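Local coordinates for protein phospholipase C beta (Meleagris gallopavo, PDB 1JAD) that forms the long, almost wholly helical C-terminal region of a phospholipase C beta and is assembled as a pair of identical chains, at residues E119-I122 against A123-K126; T187-T190 against A191-Q195; E236-K239 against N240-E244. All coordinates share one frame; numbering follows the deposited sequence.

Contact 1: residues E119-I122 against A123-K126; sequences EKQI and AELK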
loop_
_atom_site.group_PDB
_atom_site.type_symbol
_atom_site.label_atom_id
_atom_site.label_comp_id
_atom_site.label_asym_id
_atom_site.label_seq_id
_atom_site.Cartn_x
_atom_site.Cartn_y
_atom_site.Cartn_z
ATOM N N GLU A 119 7.859 3.043 2.193
ATOM C CA GLU A 119 9.252 2.712 2.464
ATOM C C GLU A 119 9.537 2.486 3.943
ATOM O O GLU A 119 10.206 1.522 4.321
ATOM C CB GLU A 119 10.168 3.806 1.917
ATOM C CG GLU A 119 11.640 3.526 2.127
ATOM C CD GLU A 119 12.517 4.608 1.541
ATOM O OE1 GLU A 119 12.295 5.792 1.876
ATOM O OE2 GLU A 119 13.429 4.274 0.754
ATOM N N LYS A 120 9.031 3.380 4.780
ATOM C CA LYS A 120 9.240 3.262 6.211
ATOM C C LYS A 120 8.529 2.030 6.753
ATOM O O LYS A 120 9.107 1.250 7.504
ATOM C CB LYS A 120 8.750 4.533 6.908
ATOM C CG LYS A 120 9.543 5.762 6.476
ATOM C CD LYS A 120 9.182 7.008 7.259
ATOM C CE LYS A 120 10.138 8.136 6.905
ATOM N NZ LYS A 120 11.566 7.735 7.122
ATOM N N GLN A 121 7.283 1.845 6.341
ATOM C CA GLN A 121 6.495 0.712 6.791
ATOM C C GLN A 121 7.156 -0.624 6.476
ATOM O O GLN A 121 7.018 -1.596 7.233
ATOM C CB GLN A 121 5.097 0.801 6.189
ATOM C CG GLN A 121 4.398 2.090 6.594
ATOM C CD GLN A 121 3.025 2.244 5.995
ATOM O OE1 GLN A 121 2.296 3.183 6.323
ATOM N NE2 GLN A 121 2.656 1.326 5.109
ATOM N N ILE A 122 7.884 -0.674 5.364
ATOM C CA ILE A 122 8.588 -1.895 5.002
ATOM C C ILE A 122 9.751 -2.079 5.967
ATOM O O ILE A 122 10.017 -3.192 6.431
ATOM C CB ILE A 122 9.129 -1.838 3.556
ATOM C CG1 ILE A 122 7.976 -2.006 2.562
ATOM C CG2 ILE A 122 10.181 -2.922 3.343
ATOM C CD1 ILE A 122 7.285 -3.367 2.650
ATOM N N ALA A 123 10.431 -0.979 6.279
ATOM C CA ALA A 123 11.567 -1.024 7.184
ATOM C C ALA A 123 11.124 -1.420 8.585
ATOM O O ALA A 123 11.845 -2.106 9.294
ATOM C CB ALA A 123 12.254 0.317 7.218
ATOM N N GLU A 124 9.936 -0.980 8.985
ATOM C CA GLU A 124 9.417 -1.306 10.306
ATOM C C GLU A 124 9.180 -2.803 10.355
ATOM O O GLU A 124 9.711 -3.483 11.223
ATOM C CB GLU A 124 8.114 -0.553 10.556
ATOM C CG GLU A 124 8.277 0.924 10.309
ATOM C CD GLU A 124 6.967 1.655 10.196
ATOM O OE1 GLU A 124 5.973 1.024 9.757
ATOM O OE2 GLU A 124 6.943 2.866 10.511
ATOM N N LEU A 125 8.402 -3.314 9.406
ATOM C CA LEU A 125 8.105 -4.739 9.346
ATOM C C LEU A 125 9.387 -5.532 9.308
ATOM O O LEU A 125 9.464 -6.626 9.856
ATOM C CB LEU A 125 7.284 -5.086 8.104
ATOM C CG LEU A 125 5.850 -4.564 7.971
ATOM C CD1 LEU A 125 5.301 -4.992 6.618
ATOM C CD2 LEU A 125 4.977 -5.108 9.095
ATOM N N LYS A 126 10.406 -4.981 8.664
ATOM C CA LYS A 126 11.665 -5.687 8.565
ATOM C C LYS A 126 12.365 -5.678 9.914
ATOM O O LYS A 126 12.935 -6.685 10.341
ATOM C CB LYS A 126 12.535 -5.036 7.492
ATOM C CG LYS A 126 13.803 -5.796 7.176
ATOM C CD LYS A 126 14.536 -5.141 6.009
ATOM C CE LYS A 126 15.824 -5.879 5.690
ATOM N NZ LYS A 126 16.763 -5.819 6.844
#

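Contact 2: residues T187-T190 against A191-Q195; sequences TEKT and ARYQQ. With SO4 (sulfate ion), chain C.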
loop_
_atom_site.group_PDB
_atom_site.type_symbol
_atom_site.label_atom_id
_atom_site.label_comp_id
_atom_site.label_asym_id
_atom_site.label_seq_id
_atom_site.Cartn_x
_atom_site.Cartn_y
_atom_site.Cartn_z
ATOM N N THR A 187 7.113 -16.476 18.445
ATOM C CA THR A 187 6.395 -16.497 17.188
ATOM C C THR A 187 4.976 -15.989 17.381
ATOM O O THR A 187 4.472 -15.222 16.562
ATOM C CB THR A 187 6.409 -17.916 16.589
ATOM O OG1 THR A 187 7.740 -18.213 16.140
ATOM C CG2 THR A 187 5.458 -18.019 15.429
ATOM N N GLU A 188 4.330 -16.397 18.467
ATOM C CA GLU A 188 2.972 -15.932 18.731
ATOM C C GLU A 188 2.988 -14.442 19.085
ATOM O O GLU A 188 2.158 -13.670 18.605
ATOM C CB GLU A 188 2.334 -16.766 19.852
ATOM C CG GLU A 188 1.988 -18.199 19.411
ATOM C CD GLU A 188 1.461 -19.114 20.534
ATOM O OE1 GLU A 188 1.134 -20.279 20.224
ATOM O OE2 GLU A 188 1.379 -18.694 21.713
ATOM N N LYS A 189 3.934 -14.020 19.913
ATOM C CA LYS A 189 4.009 -12.609 20.268
ATOM C C LYS A 189 4.380 -11.793 19.013
ATOM O O LYS A 189 3.768 -10.759 18.731
ATOM C CB LYS A 189 5.044 -12.409 21.376
ATOM C CG LYS A 189 5.167 -10.978 21.889
ATOM C CD LYS A 189 6.203 -10.901 23.015
ATOM C CE LYS A 189 6.293 -9.489 23.574
ATOM N NZ LYS A 189 7.337 -9.345 24.627
ATOM N N THR A 190 5.374 -12.250 18.248
ATOM C CA THR A 190 5.745 -11.527 17.022
ATOM C C THR A 190 4.506 -11.392 16.132
ATOM O O THR A 190 4.290 -10.362 15.499
ATOM C CB THR A 190 6.864 -12.253 16.254
ATOM O OG1 THR A 190 8.020 -12.377 17.098
ATOM C CG2 THR A 190 7.243 -11.474 15.003
ATOM N N ALA A 191 3.668 -12.418 16.095
ATOM C CA ALA A 191 2.456 -12.326 15.296
ATOM C C ALA A 191 1.544 -11.213 15.834
ATOM O O ALA A 191 0.913 -10.474 15.055
ATOM C CB ALA A 191 1.729 -13.640 15.309
ATOM N N ARG A 192 1.460 -11.079 17.157
ATOM C CA ARG A 192 0.614 -10.028 17.722
ATOM C C ARG A 192 1.197 -8.658 17.397
ATOM O O ARG A 192 0.471 -7.754 17.003
ATOM C CB ARG A 192 0.448 -10.201 19.248
ATOM C CG ARG A 192 -0.230 -9.017 19.959
ATOM C CD ARG A 192 -0.784 -9.393 21.343
ATOM N NE ARG A 192 0.228 -10.014 22.197
ATOM C CZ ARG A 192 1.110 -9.327 22.907
ATOM N NH1 ARG A 192 1.082 -8.003 22.862
ATOM N NH2 ARG A 192 2.039 -9.961 23.622
ATOM N N TYR A 193 2.506 -8.495 17.560
ATOM C CA TYR A 193 3.127 -7.210 17.239
ATOM C C TYR A 193 3.017 -6.854 15.756
ATOM O O TYR A 193 2.850 -5.681 15.407
ATOM C CB TYR A 193 4.599 -7.205 17.654
ATOM C CG TYR A 193 4.826 -6.830 19.114
ATOM C CD1 TYR A 193 4.172 -7.516 20.152
ATOM C CD2 TYR A 193 5.698 -5.788 19.456
ATOM C CE1 TYR A 193 4.378 -7.176 21.486
ATOM C CE2 TYR A 193 5.913 -5.442 20.786
ATOM C CZ TYR A 193 5.255 -6.138 21.794
ATOM O OH TYR A 193 5.493 -5.814 23.110
ATOM N N GLN A 194 3.091 -7.849 14.877
ATOM C CA GLN A 194 3.007 -7.546 13.449
ATOM C C GLN A 194 1.592 -7.138 13.059
ATOM O O GLN A 194 1.384 -6.180 12.317
ATOM C CB GLN A 194 3.481 -8.735 12.601
ATOM C CG GLN A 194 3.252 -8.508 11.118
ATOM C CD GLN A 194 3.773 -9.625 10.224
ATOM O OE1 GLN A 194 3.366 -9.729 9.073
ATOM N NE2 GLN A 194 4.685 -10.439 10.730
ATOM N N GLN A 195 0.612 -7.857 13.589
ATOM C CA GLN A 195 -0.781 -7.568 13.319
ATOM C C GLN A 195 -1.140 -6.135 13.708
ATOM O O GLN A 195 -1.785 -5.410 12.945
ATOM C CB GLN A 195 -1.640 -8.586 14.073
ATOM C CG GLN A 195 -3.118 -8.255 14.198
ATOM C CD GLN A 195 -3.383 -7.217 15.283
ATOM O OE1 GLN A 195 -3.127 -7.460 16.474
ATOM N NE2 GLN A 195 -3.880 -6.051 14.877
HETATM S S SO4 C . 3.778 -7.516 26.036
HETATM O O1 SO4 C . 2.943 -8.377 26.904
HETATM O O2 SO4 C . 3.865 -6.151 26.599
HETATM O O3 SO4 C . 3.164 -7.433 24.698
HETATM O O4 SO4 C . 5.138 -8.092 25.935
HETATM O O HOH W 1 8.007 -6.677 23.912
#

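Contact 3: residues E236-K239 against N240-E244; sequences EMVK and NYMKE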
loop_
_atom_site.group_PDB
_atom_site.type_symbol
_atom_site.label_atom_id
_atom_site.label_comp_id
_atom_site.label_asym_id
_atom_site.label_seq_id
_atom_site.Cartn_x
_atom_site.Cartn_y
_atom_site.Cartn_z
ATOM N N GLU A 236 -19.815 43.342 -14.841
ATOM C CA GLU A 236 -19.237 44.530 -14.224
ATOM C C GLU A 236 -17.921 44.887 -14.907
ATOM O O GLU A 236 -17.761 45.999 -15.408
ATOM C CB GLU A 236 -18.984 44.309 -12.729
ATOM C CG GLU A 236 -20.235 44.114 -11.884
ATOM C CD GLU A 236 -19.924 44.041 -10.389
ATOM O OE1 GLU A 236 -19.131 43.161 -9.980
ATOM O OE2 GLU A 236 -20.474 44.865 -9.621
HETATM N N MSE A 237 -16.981 43.946 -14.924
HETATM C CA MSE A 237 -15.683 44.173 -15.552
HETATM C C MSE A 237 -15.864 44.749 -16.959
HETATM O O MSE A 237 -15.015 45.496 -17.447
HETATM C CB MSE A 237 -14.883 42.861 -15.592
HETATM C CG MSE A 237 -13.456 42.985 -16.141
HETATM SE SE MSE A 237 -13.263 42.651 -17.924
HETATM C CE MSE A 237 -13.628 40.897 -17.958
ATOM N N VAL A 238 -16.982 44.409 -17.598
ATOM C CA VAL A 238 -17.284 44.911 -18.935
ATOM C C VAL A 238 -17.735 46.365 -18.831
ATOM O O VAL A 238 -17.252 47.223 -19.565
ATOM C CB VAL A 238 -18.408 44.095 -19.618
ATOM C CG1 VAL A 238 -18.758 44.714 -20.964
ATOM C CG2 VAL A 238 -17.961 42.654 -19.810
ATOM N N LYS A 239 -18.666 46.631 -17.918
ATOM C CA LYS A 239 -19.181 47.981 -17.695
ATOM C C LYS A 239 -17.990 48.934 -17.561
ATOM O O LYS A 239 -17.930 49.967 -18.230
ATOM C CB LYS A 239 -20.026 48.005 -16.420
ATOM C CG LYS A 239 -20.720 49.319 -16.137
ATOM C CD LYS A 239 -21.482 49.255 -14.817
ATOM C CE LYS A 239 -22.458 48.078 -14.783
ATOM N NZ LYS A 239 -23.454 48.135 -15.890
ATOM N N ASN A 240 -17.048 48.578 -16.691
ATOM C CA ASN A 240 -15.845 49.378 -16.489
ATOM C C ASN A 240 -15.103 49.479 -17.815
ATOM O O ASN A 240 -14.508 50.509 -18.133
ATOM C CB ASN A 240 -14.918 48.717 -15.460
ATOM C CG ASN A 240 -15.426 48.841 -14.034
ATOM O OD1 ASN A 240 -16.559 48.465 -13.724
ATOM N ND2 ASN A 240 -14.578 49.361 -13.152
ATOM N N TYR A 241 -15.148 48.389 -18.578
ATOM C CA TYR A 241 -14.481 48.298 -19.873
ATOM C C TYR A 241 -15.114 49.223 -20.918
ATOM O O TYR A 241 -14.409 49.824 -21.733
ATOM C CB TYR A 241 -14.518 46.846 -20.357
ATOM C CG TYR A 241 -13.771 46.586 -21.641
ATOM C CD1 TYR A 241 -12.390 46.764 -21.714
ATOM C CD2 TYR A 241 -14.443 46.153 -22.784
ATOM C CE1 TYR A 241 -11.692 46.514 -22.894
ATOM C CE2 TYR A 241 -13.756 45.900 -23.969
ATOM C CZ TYR A 241 -12.382 46.081 -24.016
ATOM O OH TYR A 241 -11.697 45.822 -25.181
HETATM N N MSE A 242 -16.440 49.338 -20.890
HETATM C CA MSE A 242 -17.155 50.190 -21.837
HETATM C C MSE A 242 -16.966 51.675 -21.536
HETATM O O MSE A 242 -17.574 52.531 -22.180
HETATM C CB MSE A 242 -18.653 49.856 -21.846
HETATM C CG MSE A 242 -18.983 48.449 -22.338
HETATM SE SE MSE A 242 -18.385 48.083 -24.019
HETATM C CE MSE A 242 -19.333 49.265 -25.019
ATOM N N LYS A 243 -16.128 51.977 -20.551
ATOM C CA LYS A 243 -15.847 53.357 -20.188
ATOM C C LYS A 243 -14.400 53.650 -20.563
ATOM O O LYS A 243 -13.960 54.797 -20.573
ATOM C CB LYS A 243 -16.059 53.562 -18.688
ATOM C CG LYS A 243 -17.485 53.305 -18.233
ATOM C CD LYS A 243 -17.653 53.559 -16.744
ATOM C CE LYS A 243 -19.087 53.336 -16.306
ATOM N NZ LYS A 243 -19.269 53.580 -14.848
ATOM N N GLU A 244 -13.669 52.588 -20.878
ATOM C CA GLU A 244 -12.268 52.688 -21.258
ATOM C C GLU A 244 -12.188 52.696 -22.780
ATOM O O GLU A 244 -11.159 53.056 -23.356
ATOM C CB GLU A 244 -11.495 51.482 -20.710
ATOM C CG GLU A 244 -11.631 51.279 -19.204
ATOM C CD GLU A 244 -10.998 49.981 -18.721
ATOM O OE1 GLU A 244 -9.771 49.809 -18.884
ATOM O OE2 GLU A 244 -11.730 49.127 -18.176
#

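Contact 1: residues E119-I122 against A123-K126
E124 folds back over the turn before it and lies against K120 and Q121. The contact is local, within one continuous stretch of helix 75-155. The CB of E124 sits 3.7 Å from both K120 O and Q121 O. The next atom, CG, is pressed close to a carbonyl oxygen, with E124 CG to K120 O only 2.9 Å. This follows from the first torsion: CG stands anti to the carbonyl carbon, beside the backbone N (chi1 -53°), and so points back along the helix. From there CD passes over the backbone and comes 3.6 Å from Q121 CA. At the tip, E124 OE1 approaches Q121 CA at 3.0 Å. This oxygen is also hydrogen-bonded to T18 OG1, which tethers the N-terminal loop to the helix. The other oxygen, OE2, is less closely engaged in this turn.

The side chains of Q121 and E124 run alongside each other and point the same way. Amide and carboxylate are turned 22° apart, so the two flat groups are nearly parallel. E124 OE1 is 3.7 Å from both CB and CG of Q121, an approach to aliphatic carbon. Beneath them the main chain is regular alpha helix. E124 N donates to K120 O at 2.8 Å, and L125 N donates to Q121 O in a nearly straight bond (173°).

This surface turn belongs to a long helix of the PLC-beta C-terminal region. Q121 and L125 turn to helix 161-245, where Q121 touches Q201 and L125 touches L197 and E198. The loop residues T18 and M27 reach Q121 and K120.

Contact 2: residues T187-T190 against A191-Q195
K189 and Y193 are joined through the backbone: Y193 N donates to K189 O at 2.8 Å, with an N-H...O angle of 167°. The same i to i+4 pattern links A191 to T187, R192 to E188 and Q194 to T190. The two segments are thus successive turns of one alpha helix.

The side chains of K189, R192 and Y193 converge on a sulfate ion, probably taken from the crystallisation liquor. K189 and Y193 run side by side in the same direction, with K189 CE 3.7 Å from Y193 CE1. The lysine chain is extended throughout, which carries NZ out to the level of the phenol oxygen. R192 is bent midway (chi3 53°), and this turns its guanidinium back to the anion. Both of its terminal nitrogens donate to one oxygen: R192 NH1 is 2.8 Å from SO4 O3, and NH2 is 3.0 Å from the same atom. That oxygen lies at the edge of the guanidinium, in its plane, and also at the edge of the Y193 ring. K189 NZ makes a weak bond of 2.8 Å to SO4 O4. Residues spaced i, i+3 and i+4 along a helix share one face, and here that spacing gathers a small anion site. The bound charge would offset the two positive groups.

One water bridges K189 NZ and Y193 OH, 2.8 Å from each. K189 NZ also donates to T11 O of the N-terminal segment, whose L13 and P16 pack on Y193. The buried T190 uses OG1 differently, bonding to L186 O in its own helix and to S132 OG of helix 75-155. T187 packs on V220 of the second subunit.

Contact 3: residues E236-K239 against N240-E244
N240 N donates to E236 O at 3.0 Å, an almost straight bond (166°) that approaches nearly along the carbonyl direction. It is regular alpha-helical bonding. The bonding then deteriorates. Y241 N reaches M237 O at 3.1 Å in a weak bond. M242 N also points to V238 O, but that oxygen is too close to a neighbour in the model, so this bond is doubtful in detail. A second, weak bond runs from M242 N to K239 O at 3.1 Å. Further on, K243 N turns to N240 O and E244 N to Y241 O, each three residues back. The helix is kinked here.

Outward from the backbone, the one apolar side-chain pair is V238 with M242, a selenomethionine. They lie side by side and point the same way, with V238 CG1 4.0 Å from M242 CG. The M242 chain bends at chi2 (-58°) and again at chi3 (-64°), curling the selenium end over. On the exposed side the extended chain of K243 passes over the preceding turn. Its CG is 3.4 Å from K239 O. K243 CE comes no nearer than 4.3 Å to K239 CG, a loose approach of the two lysine chains.

Here the last part of helix 161-245 packs beside helices 28-64 and 75-155 in the helical bundle of the PLC-beta C-terminal region. V238 packs on E84 and L87 of helix 75-155. Y241 touches L83 there and Y59 of helix 28-64, and its OH makes weak hydrogen bonds to L56 O and S60 OG. M237, also selenomethionine, touches L87, R52 and L56. M242 rests on F63.

Overall arrangement
All three contacts are neighbouring turns of long helices. Contact 1 belongs to helix 75-155, while contacts 2 and 3 share helix 161-245. Contact 1 is a surface contact; the other two are partly buried. Contacts 1 and 2 lie on successive helices, their centres 15 Å apart. Contact 3 is about 72 Å from contact 2, centre to centre, on the opposite side of the chain's centre. The chemistry changes along the molecule. A carboxylate lies over the backbone in contact 1, a lysine and an arginine bind a sulfate beside a tyrosine ring in contact 2, and contact 3 joins a weakened helix turn to an apolar face that packs on two other helices. Only contact 2 touches the second subunit.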